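PDB 7BUH: ferredoxin CarAc, which carries electrons through its Rieske [2Fe-2S] cluster from the reductase CarAd to the terminal oxygenase CarAa in the conversion of carbazole. Local coordinates for residues 30-35 / 98-103. Sequence-based numbering, arbitrary orientation.
Sequences LAVYRV and GEVYVA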
loop_
_atom_site.group_PDB
_atom_site.type_symbol
_atom_site.label_atom_id
_atom_site.label_comp_id
_atom_site.label_asym_id
_atom_site.label_seq_id
_atom_site.Cartn_x
_atom_site.Cartn_y
_atom_site.Cartn_z
ATOM N N LEU A 30 -5.988 0.018 -0.217
ATOM C CA LEU A 30 -4.534 -0.287 -0.194
ATOM C C LEU A 30 -3.902 0.142 -1.525
ATOM O O LEU A 30 -4.590 0.232 -2.555
ATOM C CB LEU A 30 -4.328 -1.782 0.058
ATOM C CG LEU A 30 -5.095 -2.347 1.256
ATOM C CD1 LEU A 30 -4.907 -3.849 1.371
ATOM C CD2 LEU A 30 -4.693 -1.646 2.540
ATOM N N ALA A 31 -2.608 0.396 -1.477
ATOM C CA ALA A 31 -1.762 0.605 -2.673
ATOM C C ALA A 31 -0.778 -0.557 -2.720
ATOM O O ALA A 31 -0.183 -0.877 -1.686
ATOM C CB ALA A 31 -1.079 1.936 -2.591
ATOM N N VAL A 32 -0.651 -1.190 -3.872
ATOM C CA VAL A 32 0.353 -2.253 -4.112
ATOM C C VAL A 32 1.398 -1.708 -5.085
ATOM O O VAL A 32 1.016 -1.182 -6.161
ATOM C CB VAL A 32 -0.315 -3.521 -4.658
ATOM C CG1 VAL A 32 0.701 -4.584 -4.966
ATOM C CG2 VAL A 32 -1.337 -4.025 -3.665
ATOM N N TYR A 33 2.668 -1.803 -4.722
ATOM C CA TYR A 33 3.783 -1.183 -5.479
ATOM C C TYR A 33 4.676 -2.290 -6.014
ATOM O O TYR A 33 4.932 -3.223 -5.257
ATOM C CB TYR A 33 4.635 -0.292 -4.574
ATOM C CG TYR A 33 3.875 0.640 -3.680
ATOM C CD1 TYR A 33 3.452 0.266 -2.419
ATOM C CD2 TYR A 33 3.619 1.933 -4.079
ATOM C CE1 TYR A 33 2.779 1.132 -1.575
ATOM C CE2 TYR A 33 2.949 2.813 -3.247
ATOM C CZ TYR A 33 2.518 2.417 -1.998
ATOM O OH TYR A 33 1.895 3.334 -1.195
ATOM N N ARG A 34 5.071 -2.204 -7.290
ATOM C CA ARG A 34 6.129 -3.066 -7.846
ATOM C C ARG A 34 7.388 -2.202 -7.897
ATOM O O ARG A 34 7.408 -1.214 -8.660
ATOM C CB ARG A 34 5.789 -3.622 -9.225
ATOM C CG ARG A 34 6.878 -4.571 -9.703
ATOM C CD ARG A 34 6.623 -5.201 -11.059
ATOM N NE ARG A 34 7.724 -6.073 -11.417
ATOM C CZ ARG A 34 7.626 -7.193 -12.140
ATOM N NH1 ARG A 34 6.448 -7.651 -12.527
ATOM N NH2 ARG A 34 8.717 -7.910 -12.383
ATOM N N VAL A 35 8.360 -2.531 -7.059
ATOM C CA VAL A 35 9.668 -1.841 -7.023
ATOM C C VAL A 35 10.659 -2.830 -7.618
ATOM O O VAL A 35 10.938 -3.846 -6.943
ATOM C CB VAL A 35 10.018 -1.381 -5.601
ATOM C CG1 VAL A 35 11.379 -0.723 -5.549
ATOM C CG2 VAL A 35 8.919 -0.449 -5.082
ATOM N N GLY A 98 1.915 -16.764 -9.996
ATOM C CA GLY A 98 2.120 -15.620 -10.915
ATOM C C GLY A 98 1.084 -14.516 -10.740
ATOM O O GLY A 98 1.035 -13.544 -11.572
ATOM N N GLU A 99 0.305 -14.612 -9.670
ATOM C CA GLU A 99 -0.714 -13.600 -9.346
ATOM C C GLU A 99 -0.347 -12.919 -8.035
ATOM O O GLU A 99 0.008 -13.613 -7.084
ATOM C CB GLU A 99 -2.078 -14.283 -9.339
ATOM C CG GLU A 99 -2.544 -14.536 -10.771
ATOM C CD GLU A 99 -4.011 -14.265 -11.046
ATOM O OE1 GLU A 99 -4.792 -15.228 -10.964
ATOM O OE2 GLU A 99 -4.349 -13.101 -11.380
ATOM N N VAL A 100 -0.524 -11.602 -8.008
ATOM C CA VAL A 100 -0.191 -10.758 -6.825
ATOM C C VAL A 100 -1.388 -10.769 -5.865
ATOM O O VAL A 100 -2.534 -10.487 -6.308
ATOM C CB VAL A 100 0.132 -9.321 -7.268
ATOM C CG1 VAL A 100 0.408 -8.464 -6.045
ATOM C CG2 VAL A 100 1.304 -9.330 -8.249
ATOM N N TYR A 101 -1.129 -11.106 -4.620
ATOM C CA TYR A 101 -2.115 -11.038 -3.525
ATOM C C TYR A 101 -1.594 -10.135 -2.430
ATOM O O TYR A 101 -0.423 -10.258 -2.016
ATOM C CB TYR A 101 -2.372 -12.423 -2.933
ATOM C CG TYR A 101 -3.055 -13.367 -3.877
ATOM C CD1 TYR A 101 -2.334 -13.985 -4.888
ATOM C CD2 TYR A 101 -4.385 -13.715 -3.724
ATOM C CE1 TYR A 101 -2.934 -14.866 -5.773
ATOM C CE2 TYR A 101 -5.006 -14.601 -4.602
ATOM C CZ TYR A 101 -4.266 -15.197 -5.624
ATOM O OH TYR A 101 -4.810 -16.107 -6.499
ATOM N N VAL A 102 -2.486 -9.305 -1.907
ATOM C CA VAL A 102 -2.165 -8.490 -0.714
ATOM C C VAL A 102 -2.975 -8.994 0.478
ATOM O O VAL A 102 -4.153 -9.276 0.332
ATOM C CB VAL A 102 -2.314 -6.980 -1.009
ATOM C CG1 VAL A 102 -3.715 -6.554 -1.415
ATOM C CG2 VAL A 102 -1.852 -6.178 0.184
ATOM N N ALA A 103 -2.333 -9.108 1.628
ATOM C CA ALA A 103 -2.994 -9.513 2.876
ATOM C C ALA A 103 -4.103 -8.500 3.165
ATOM O O ALA A 103 -3.953 -7.272 2.815
ATOM C CB ALA A 103 -2.007 -9.628 3.989
#
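Leu-30 and Val-32, whose methyl groups meet strand 99-103, make backbone hydrogen bonds on the adjacent strand 18-24, Leu-30 with Val-22 and Val-32 with Arg-20; towards 99-103 their side chains present only methyl groups. Strands 27-35 and 99-103 belong to the six-stranded antiparallel sheet of the Rieske fold, with 38-43 and 90-96 between them in strand order, so they face each other through the interior of the curled sheet instead of pairing edge to edge. The geometry agrees: the axes of the two short strand segments come within 9.1 Å, with 137° between their N-to-C directions, and the nearest CA atoms, those of Val-32 and Val-102, are 7.5 Å apart, too far for backbone pairing.

Val-32 splits its two branches between two partners. With CG1 anti to the backbone N (chi1 177°), that methyl lies 4.0 Å from Val-100 CG1, while CG2 rests 4.1 Å from Val-102 CB. Leu-30 works through one terminal methyl: CD1 is 4.0 Å from Val-102 CG2 and makes a van der Waals approach of 3.8 Å to the carbonyl oxygen of Ala-103. All five touching residues are buried; Phe-91 and Val-93 of strand 90-96, with Leu-6 and Val-8 of strand 5-10, extend this apolar packing, which lies away from the iron-sulfur cluster. Val-102 touches both Leu-30 and Val-32: a chi1 of 61° sets CG1 between backbone N and carbonyl carbon, 4.1 Å from both Leu-30 CD1 and Val-32 CG2.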